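Local structure of D-3-phosphoglycerate dehydrogenase (Sulfolobus tokodaii, 2EKL) at residues D198-H203 and D224-V229; K167-D172 and K186-E191. The protein binds NAD and probably oxidises 3-phosphoglycerate, as a D-isomer specific 2-hydroxyacid dehydrogenase feeding amino-acid biosynthesis. One frame throughout, in Å; residues are numbered along the deposited sequence.

Contact 1 of 2, residues D198-H203 and D224-V229; sequences DVISLH and DNVIIV. With NAD (nicotinamide-adenine-dinucleotide), chain B.
The carbonyl oxygen of Asp198 is gripped by two donors: Ile227 N reaches it at 3.0 Å, and a water that also donates to Asn225 O links the two backbones. From there strands 199-202 and 226-229 run parallel, their axes 14° apart. Ile200 holds the middle, its N meeting Ile227 O at 2.8 Å and its O taking up Val229 N in a nearly straight bond (N-H...O 172°). Leu202 N then closes on Val229 O at 2.9 Å. A second water sits at this end, donating firmly to Leu202 O and only weakly to Val229 O, and Ser201 OG hydrogen-bonds the same water. Ser201 OG also shares a hydrogen bond of 2.6 Å with His203 NE2, which helps to set the turn of that imidazole. The buried hydroxyl is directed there by chi1 of -166°, which sets OG trans to the backbone N.

Side chains alternate between the two faces. Val199 and Ile227 run alongside each other on one face, with Val199 CG2 4.1 Å from Ile227 CB; Ser201 and Val229 share their face. On the other side Ile200 CD1 slants across Val226 and touches its CG2 methyl at 3.9 Å, and the same methyl rests against Asp198 O. Past the strand end, His203 O comes within 3.4 Å of NAD C5D.

This pair belongs to the beta-alpha-beta unit formed with helix 216-221, inside the Rossmann-type sheet. Strand 144-148 pairs with the far edge of 199-202, strand 251-256 flanks 226-230, and helix 102-118 covers the face carrying Ser201, Ile227 and Val229.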
loop_
_atom_site.group_PDB
_atom_site.type_symbol
_atom_site.label_atom_id
_atom_site.label_comp_id
_atom_site.label_asym_id
_atom_site.label_seq_id
_atom_site.Cartn_x
_atom_site.Cartn_y
_atom_site.Cartn_z
ATOM N N ASP A 198 15.406 -8.053 2.658
ATOM C CA ASP A 198 15.032 -7.817 1.269
ATOM C C ASP A 198 14.380 -6.439 1.223
ATOM O O ASP A 198 14.406 -5.753 0.204
ATOM C CB ASP A 198 14.065 -8.905 0.804
ATOM C CG ASP A 198 14.671 -10.293 0.913
ATOM O OD1 ASP A 198 15.656 -10.568 0.198
ATOM O OD2 ASP A 198 14.176 -11.104 1.726
ATOM N N VAL A 199 13.799 -6.048 2.354
ATOM C CA VAL A 199 13.164 -4.744 2.500
ATOM C C VAL A 199 13.669 -4.149 3.807
ATOM O O VAL A 199 13.755 -4.845 4.821
ATOM C CB VAL A 199 11.621 -4.852 2.592
ATOM C CG1 VAL A 199 11.010 -3.462 2.802
ATOM C CG2 VAL A 199 11.058 -5.487 1.324
ATOM N N ILE A 200 14.016 -2.869 3.777
ATOM C CA ILE A 200 14.486 -2.170 4.969
ATOM C C ILE A 200 13.563 -0.978 5.179
ATOM O O ILE A 200 13.363 -0.184 4.260
ATOM C CB ILE A 200 15.925 -1.658 4.787
ATOM C CG1 ILE A 200 16.869 -2.842 4.570
ATOM C CG2 ILE A 200 16.359 -0.856 6.018
ATOM C CD1 ILE A 200 18.288 -2.440 4.235
ATOM N N SER A 201 12.993 -0.853 6.375
ATOM C CA SER A 201 12.090 0.257 6.658
ATOM C C SER A 201 12.653 1.080 7.815
ATOM O O SER A 201 12.900 0.553 8.899
ATOM C CB SER A 201 10.694 -0.276 6.992
ATOM O OG SER A 201 9.731 0.758 6.953
ATOM N N LEU A 202 12.845 2.374 7.574
ATOM C CA LEU A 202 13.424 3.273 8.573
ATOM C C LEU A 202 12.380 4.018 9.396
ATOM O O LEU A 202 11.501 4.682 8.849
ATOM C CB LEU A 202 14.345 4.275 7.877
ATOM C CG LEU A 202 15.354 3.656 6.904
ATOM C CD1 LEU A 202 16.143 4.763 6.229
ATOM C CD2 LEU A 202 16.290 2.698 7.648
ATOM N N HIS A 203 12.496 3.910 10.718
ATOM C CA HIS A 203 11.556 4.546 11.640
ATOM C C HIS A 203 12.295 5.072 12.862
ATOM O O HIS A 203 11.847 4.907 13.995
ATOM C CB HIS A 203 10.510 3.520 12.070
ATOM C CG HIS A 203 9.782 2.901 10.923
ATOM N ND1 HIS A 203 8.827 3.583 10.200
ATOM C CD2 HIS A 203 9.917 1.694 10.326
ATOM C CE1 HIS A 203 8.406 2.820 9.206
ATOM N NE2 HIS A 203 9.052 1.670 9.260
ATOM N N ASP A 224 21.349 -7.513 -2.692
ATOM C CA ASP A 224 21.087 -6.974 -4.019
ATOM C C ASP A 224 19.572 -6.876 -4.188
ATOM O O ASP A 224 18.829 -7.714 -3.671
ATOM C CB ASP A 224 21.668 -7.894 -5.098
ATOM C CG ASP A 224 23.184 -7.942 -5.072
ATOM O OD1 ASP A 224 23.809 -6.862 -5.014
ATOM O OD2 ASP A 224 23.752 -9.056 -5.119
ATOM N N ASN A 225 19.122 -5.851 -4.905
ATOM C CA ASN A 225 17.699 -5.628 -5.160
ATOM C C ASN A 225 16.890 -5.278 -3.922
ATOM O O ASN A 225 15.681 -5.504 -3.879
ATOM C CB ASN A 225 17.081 -6.851 -5.838
ATOM C CG ASN A 225 17.546 -7.011 -7.258
ATOM O OD1 ASN A 225 18.194 -7.999 -7.608
ATOM N ND2 ASN A 225 17.225 -6.029 -8.093
ATOM N N VAL A 226 17.556 -4.715 -2.922
ATOM C CA VAL A 226 16.884 -4.331 -1.690
ATOM C C VAL A 226 15.906 -3.188 -1.956
ATOM O O VAL A 226 16.118 -2.370 -2.855
ATOM C CB VAL A 226 17.916 -3.883 -0.617
ATOM C CG1 VAL A 226 18.652 -2.626 -1.087
ATOM C CG2 VAL A 226 17.224 -3.626 0.714
ATOM N N ILE A 227 14.820 -3.163 -1.191
ATOM C CA ILE A 227 13.823 -2.103 -1.281
ATOM C C ILE A 227 13.957 -1.355 0.039
ATOM O O ILE A 227 13.919 -1.963 1.112
ATOM C CB ILE A 227 12.383 -2.656 -1.398
ATOM C CG1 ILE A 227 12.188 -3.327 -2.757
ATOM C CG2 ILE A 227 11.371 -1.522 -1.224
ATOM C CD1 ILE A 227 10.852 -4.026 -2.903
ATOM N N ILE A 228 14.145 -0.045 -0.036
ATOM C CA ILE A 228 14.296 0.763 1.169
ATOM C C ILE A 228 13.126 1.729 1.309
ATOM O O ILE A 228 12.824 2.476 0.383
ATOM C CB ILE A 228 15.614 1.575 1.124
ATOM C CG1 ILE A 228 16.799 0.633 0.894
ATOM C CG2 ILE A 228 15.794 2.348 2.422
ATOM C CD1 ILE A 228 18.142 1.357 0.684
ATOM N N VAL A 229 12.473 1.707 2.468
ATOM C CA VAL A 229 11.332 2.588 2.718
ATOM C C VAL A 229 11.694 3.532 3.852
ATOM O O VAL A 229 12.293 3.117 4.845
ATOM C CB VAL A 229 10.069 1.782 3.119
ATOM C CG1 VAL A 229 8.879 2.727 3.307
ATOM C CG2 VAL A 229 9.749 0.750 2.048
HETATM P PA NAD B . 9.751 6.520 18.579
HETATM O O1A NAD B . 8.618 5.781 19.165
HETATM O O2A NAD B . 10.480 7.484 19.500
HETATM O O5B NAD B . 10.755 5.426 17.977
HETATM C C5B NAD B . 11.973 5.848 17.383
HETATM C C4B NAD B . 12.983 4.568 17.609
HETATM O O4B NAD B . 14.126 4.657 16.741
HETATM C C3B NAD B . 13.375 4.442 19.119
HETATM O O3B NAD B . 13.106 3.136 19.626
HETATM C C2B NAD B . 14.842 4.887 19.107
HETATM O O2B NAD B . 15.677 4.428 20.143
HETATM C C1B NAD B . 15.188 4.453 17.731
HETATM N N9A NAD B . 16.484 5.009 17.229
HETATM C C8A NAD B . 17.028 6.281 17.332
HETATM N N7A NAD B . 18.235 6.310 16.721
HETATM C C5A NAD B . 18.480 5.077 16.221
HETATM C C6A NAD B . 19.564 4.462 15.477
HETATM N N6A NAD B . 20.638 5.156 15.137
HETATM N N1A NAD B . 19.481 3.079 15.101
HETATM C C2A NAD B . 18.346 2.275 15.442
HETATM N N3A NAD B . 17.288 2.870 16.168
HETATM C C4A NAD B . 17.364 4.238 16.542
HETATM O O3 NAD B . 9.232 7.400 17.334
HETATM P PN NAD B . 8.034 7.119 16.291
HETATM O O1N NAD B . 7.906 5.673 16.053
HETATM O O2N NAD B . 6.847 7.789 16.897
HETATM O O5D NAD B . 8.591 7.968 15.086
HETATM C C5D NAD B . 9.587 7.421 14.249
HETATM C C4D NAD B . 10.011 8.402 13.176
HETATM O O4D NAD B . 8.951 8.708 12.288
HETATM C C3D NAD B . 10.526 9.785 13.667
HETATM O O3D NAD B . 11.683 10.198 12.923
HETATM C C2D NAD B . 9.343 10.669 13.509
HETATM O O2D NAD B . 9.670 12.042 13.604
HETATM C C1D NAD B . 8.850 10.118 12.200
HETATM N N1N NAD B . 7.448 10.425 11.797
HETATM C C2N NAD B . 7.215 10.841 10.448
HETATM C C3N NAD B . 5.882 11.139 10.039
HETATM C C7N NAD B . 5.632 11.565 8.642
HETATM O O7N NAD B . 4.659 12.470 8.445
HETATM N N7N NAD B . 6.301 11.115 7.591
HETATM C C4N NAD B . 4.792 11.004 11.044
HETATM C C5N NAD B . 5.044 10.581 12.410
HETATM C C6N NAD B . 6.395 10.290 12.781
HETATM O O HOH W 1 13.693 -6.622 -2.373
HETATM O O HOH W 2 10.110 3.782 6.759
#

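Contact 2 of 2, residues K167-D172 and K186-E191; sequences KVLAYD and KAVSLE. With NAD (nicotinamide-adenine-dinucleotide), chain B.
Leu169 and Ala170 pair in parallel with Lys186 and Ala187, a short pairing of two beta bridges at the margin of the NAD-binding sheet, where 186-187 is the outermost strand within the chain and the first turn of helix 190-196 follows it. Three backbone bonds make the pairing. Lys186 N donates to Val168 O, and Ala170 N donates to Lys186 O. The straightest is Val188 N to Ala170 O, at 2.9 Å. Beside them Leu169 CB touches the CG2 methyl of Val188.

Beyond the paired residues Tyr171 takes over. With CG trans to the backbone N (chi1 171°), its ring reaches across to the turn leading into the helix. Leu190 CB stands over the middle of one face, 3.8 Å from the ring centroid and 13° off its normal, a CH-pi contact, with Leu190 N over the same ring and Val188 O at its edge, 3.3 Å from CD1. The adenine approaches obliquely, NAD N1A lying 3.5 Å from Tyr171 CE2. Replacing Tyr171 with an alanine would probably strip Leu190 of its aromatic partner and leave a gap beside the adenine. Ser189 caps the helix through a bond from Glu192 N to its OG.

Asp172, just past strand 167-171, receives both hydroxyls of the adenosine ribose: NAD O2B gives to OD1 at 2.9 Å and O3B to OD2 at 2.5 Å. Phe150 N and Leu174 N hold the same carboxylate from the protein side. An acidic side chain clasping an unphosphorylated O2B is consistent with the NAD preference known for such residues in Rossmann folds, since a phosphate on that oxygen would probably be repelled and crowded out.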
loop_
_atom_site.group_PDB
_atom_site.type_symbol
_atom_site.label_atom_id
_atom_site.label_comp_id
_atom_site.label_asym_id
_atom_site.label_seq_id
_atom_site.Cartn_x
_atom_site.Cartn_y
_atom_site.Cartn_z
ATOM N N LYS A 167 9.330 -12.254 7.090
ATOM C CA LYS A 167 10.111 -12.513 8.279
ATOM C C LYS A 167 10.604 -11.215 8.769
ATOM O O LYS A 167 11.222 -10.453 8.045
ATOM C CB LYS A 167 11.315 -13.384 7.936
ATOM C CG LYS A 167 10.854 -14.741 7.431
ATOM C CD LYS A 167 11.893 -15.868 7.361
ATOM C CE LYS A 167 11.272 -17.062 6.609
ATOM N NZ LYS A 167 12.202 -18.187 6.536
ATOM N N VAL A 168 10.316 -10.903 10.024
ATOM C CA VAL A 168 10.692 -9.608 10.569
ATOM C C VAL A 168 11.923 -9.583 11.463
ATOM O O VAL A 168 12.012 -10.323 12.445
ATOM C CB VAL A 168 9.511 -8.997 11.361
ATOM C CG1 VAL A 168 9.857 -7.588 11.819
ATOM C CG2 VAL A 168 8.251 -9.001 10.502
ATOM N N LEU A 169 12.866 -8.718 11.105
ATOM C CA LEU A 169 14.087 -8.514 11.873
ATOM C C LEU A 169 14.010 -7.067 12.331
ATOM O O LEU A 169 13.445 -6.220 11.637
ATOM C CB LEU A 169 15.334 -8.705 11.002
ATOM C CG LEU A 169 15.587 -10.075 10.368
ATOM C CD1 LEU A 169 16.906 -10.038 9.607
ATOM C CD2 LEU A 169 15.629 -11.154 11.451
ATOM N N ALA A 170 14.568 -6.768 13.496
ATOM C CA ALA A 170 14.516 -5.402 13.981
ATOM C C ALA A 170 15.795 -4.997 14.686
ATOM O O ALA A 170 16.445 -5.814 15.337
ATOM C CB ALA A 170 13.324 -5.226 14.919
ATOM N N TYR A 171 16.159 -3.731 14.522
ATOM C CA TYR A 171 17.337 -3.180 15.173
ATOM C C TYR A 171 16.981 -1.842 15.783
ATOM O O TYR A 171 16.287 -1.024 15.172
ATOM C CB TYR A 171 18.497 -2.965 14.194
ATOM C CG TYR A 171 19.637 -2.188 14.832
ATOM C CD1 TYR A 171 20.397 -2.745 15.865
ATOM C CD2 TYR A 171 19.911 -0.872 14.454
ATOM C CE1 TYR A 171 21.394 -2.006 16.510
ATOM C CE2 TYR A 171 20.908 -0.126 15.094
ATOM C CZ TYR A 171 21.641 -0.701 16.122
ATOM O OH TYR A 171 22.602 0.040 16.775
ATOM N N ASP A 172 17.455 -1.627 17.003
ATOM C CA ASP A 172 17.226 -0.375 17.692
ATOM C C ASP A 172 18.420 -0.202 18.620
ATOM O O ASP A 172 19.015 -1.186 19.058
ATOM C CB ASP A 172 15.922 -0.430 18.491
ATOM C CG ASP A 172 15.418 0.951 18.863
ATOM O OD1 ASP A 172 16.107 1.657 19.628
ATOM O OD2 ASP A 172 14.332 1.333 18.375
ATOM N N LYS A 186 12.539 -10.705 15.369
ATOM C CA LYS A 186 13.789 -11.038 16.040
ATOM C C LYS A 186 14.711 -9.826 16.083
ATOM O O LYS A 186 15.037 -9.245 15.045
ATOM C CB LYS A 186 14.482 -12.195 15.316
ATOM C CG LYS A 186 15.735 -12.709 16.016
ATOM C CD LYS A 186 16.313 -13.913 15.283
ATOM C CE LYS A 186 17.430 -14.570 16.081
ATOM N NZ LYS A 186 18.568 -13.644 16.328
ATOM N N ALA A 187 15.119 -9.436 17.286
ATOM C CA ALA A 187 16.021 -8.305 17.440
ATOM C C ALA A 187 17.422 -8.774 17.067
ATOM O O ALA A 187 17.898 -9.797 17.569
ATOM C CB ALA A 187 15.997 -7.796 18.879
ATOM N N VAL A 188 18.072 -8.031 16.179
ATOM C CA VAL A 188 19.415 -8.375 15.723
ATOM C C VAL A 188 20.278 -7.125 15.603
ATOM O O VAL A 188 19.802 -6.010 15.807
ATOM C CB VAL A 188 19.372 -9.066 14.338
ATOM C CG1 VAL A 188 18.555 -10.348 14.413
ATOM C CG2 VAL A 188 18.772 -8.119 13.301
ATOM N N SER A 189 21.553 -7.317 15.278
ATOM C CA SER A 189 22.468 -6.197 15.097
ATOM C C SER A 189 22.127 -5.541 13.768
ATOM O O SER A 189 21.490 -6.157 12.913
ATOM C CB SER A 189 23.912 -6.687 15.047
ATOM O OG SER A 189 24.105 -7.564 13.949
ATOM N N LEU A 190 22.554 -4.300 13.583
ATOM C CA LEU A 190 22.280 -3.614 12.328
ATOM C C LEU A 190 22.949 -4.375 11.188
ATOM O O LEU A 190 22.405 -4.472 10.087
ATOM C CB LEU A 190 22.797 -2.175 12.378
ATOM C CG LEU A 190 22.530 -1.342 11.120
ATOM C CD1 LEU A 190 21.037 -1.334 10.809
ATOM C CD2 LEU A 190 23.040 0.071 11.324
ATOM N N GLU A 191 24.129 -4.927 11.460
ATOM C CA GLU A 191 24.862 -5.686 10.455
ATOM C C GLU A 191 24.058 -6.888 9.969
ATOM O O GLU A 191 23.944 -7.115 8.766
ATOM C CB GLU A 191 26.203 -6.171 11.023
ATOM C CG GLU A 191 27.092 -6.880 10.002
ATOM C CD GLU A 191 28.349 -7.461 10.625
ATOM O OE1 GLU A 191 28.984 -6.760 11.439
ATOM O OE2 GLU A 191 28.707 -8.612 10.295
HETATM P PA NAD B . 9.751 6.520 18.579
HETATM O O1A NAD B . 8.618 5.781 19.165
HETATM O O2A NAD B . 10.480 7.484 19.500
HETATM O O5B NAD B . 10.755 5.426 17.977
HETATM C C5B NAD B . 11.973 5.848 17.383
HETATM C C4B NAD B . 12.983 4.568 17.609
HETATM O O4B NAD B . 14.126 4.657 16.741
HETATM C C3B NAD B . 13.375 4.442 19.119
HETATM O O3B NAD B . 13.106 3.136 19.626
HETATM C C2B NAD B . 14.842 4.887 19.107
HETATM O O2B NAD B . 15.677 4.428 20.143
HETATM C C1B NAD B . 15.188 4.453 17.731
HETATM N N9A NAD B . 16.484 5.009 17.229
HETATM C C8A NAD B . 17.028 6.281 17.332
HETATM N N7A NAD B . 18.235 6.310 16.721
HETATM C C5A NAD B . 18.480 5.077 16.221
HETATM C C6A NAD B . 19.564 4.462 15.477
HETATM N N6A NAD B . 20.638 5.156 15.137
HETATM N N1A NAD B . 19.481 3.079 15.101
HETATM C C2A NAD B . 18.346 2.275 15.442
HETATM N N3A NAD B . 17.288 2.870 16.168
HETATM C C4A NAD B . 17.364 4.238 16.542
HETATM O O3 NAD B . 9.232 7.400 17.334
HETATM P PN NAD B . 8.034 7.119 16.291
HETATM O O1N NAD B . 7.906 5.673 16.053
HETATM O O2N NAD B . 6.847 7.789 16.897
HETATM O O5D NAD B . 8.591 7.968 15.086
HETATM C C5D NAD B . 9.587 7.421 14.249
HETATM C C4D NAD B . 10.011 8.402 13.176
HETATM O O4D NAD B . 8.951 8.708 12.288
HETATM C C3D NAD B . 10.526 9.785 13.667
HETATM O O3D NAD B . 11.683 10.198 12.923
HETATM C C2D NAD B . 9.343 10.669 13.509
HETATM O O2D NAD B . 9.670 12.042 13.604
HETATM C C1D NAD B . 8.850 10.118 12.200
HETATM N N1N NAD B . 7.448 10.425 11.797
HETATM C C2N NAD B . 7.215 10.841 10.448
HETATM C C3N NAD B . 5.882 11.139 10.039
HETATM C C7N NAD B . 5.632 11.565 8.642
HETATM O O7N NAD B . 4.659 12.470 8.445
HETATM N N7N NAD B . 6.301 11.115 7.591
HETATM C C4N NAD B . 4.792 11.004 11.044
HETATM C C5N NAD B . 5.044 10.581 12.410
HETATM C C6N NAD B . 6.395 10.290 12.781
#

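In the fold
Both contacts lie in the same seven-stranded parallel sheet of the NAD-binding domain, with centres 13 Å apart and nearest atoms about 6 Å apart. They do not touch: strand 144-148 runs between them, pairing with 167-171 of contact 2 on one side and with 199-202 of contact 1 on the other. Along the chain they come in series: contact 2 ends in the first turn of helix 190-196, which leads into strand 199-202. Each belongs to its own beta-alpha-beta unit, and each delivers a strand end to the cofactor. Contact 2 hydrogen-bonds the adenosine ribose and meets the adenine, while contact 1 comes close to the ribose on the nicotinamide side, so the sheet's strand ends meet NAD at two places.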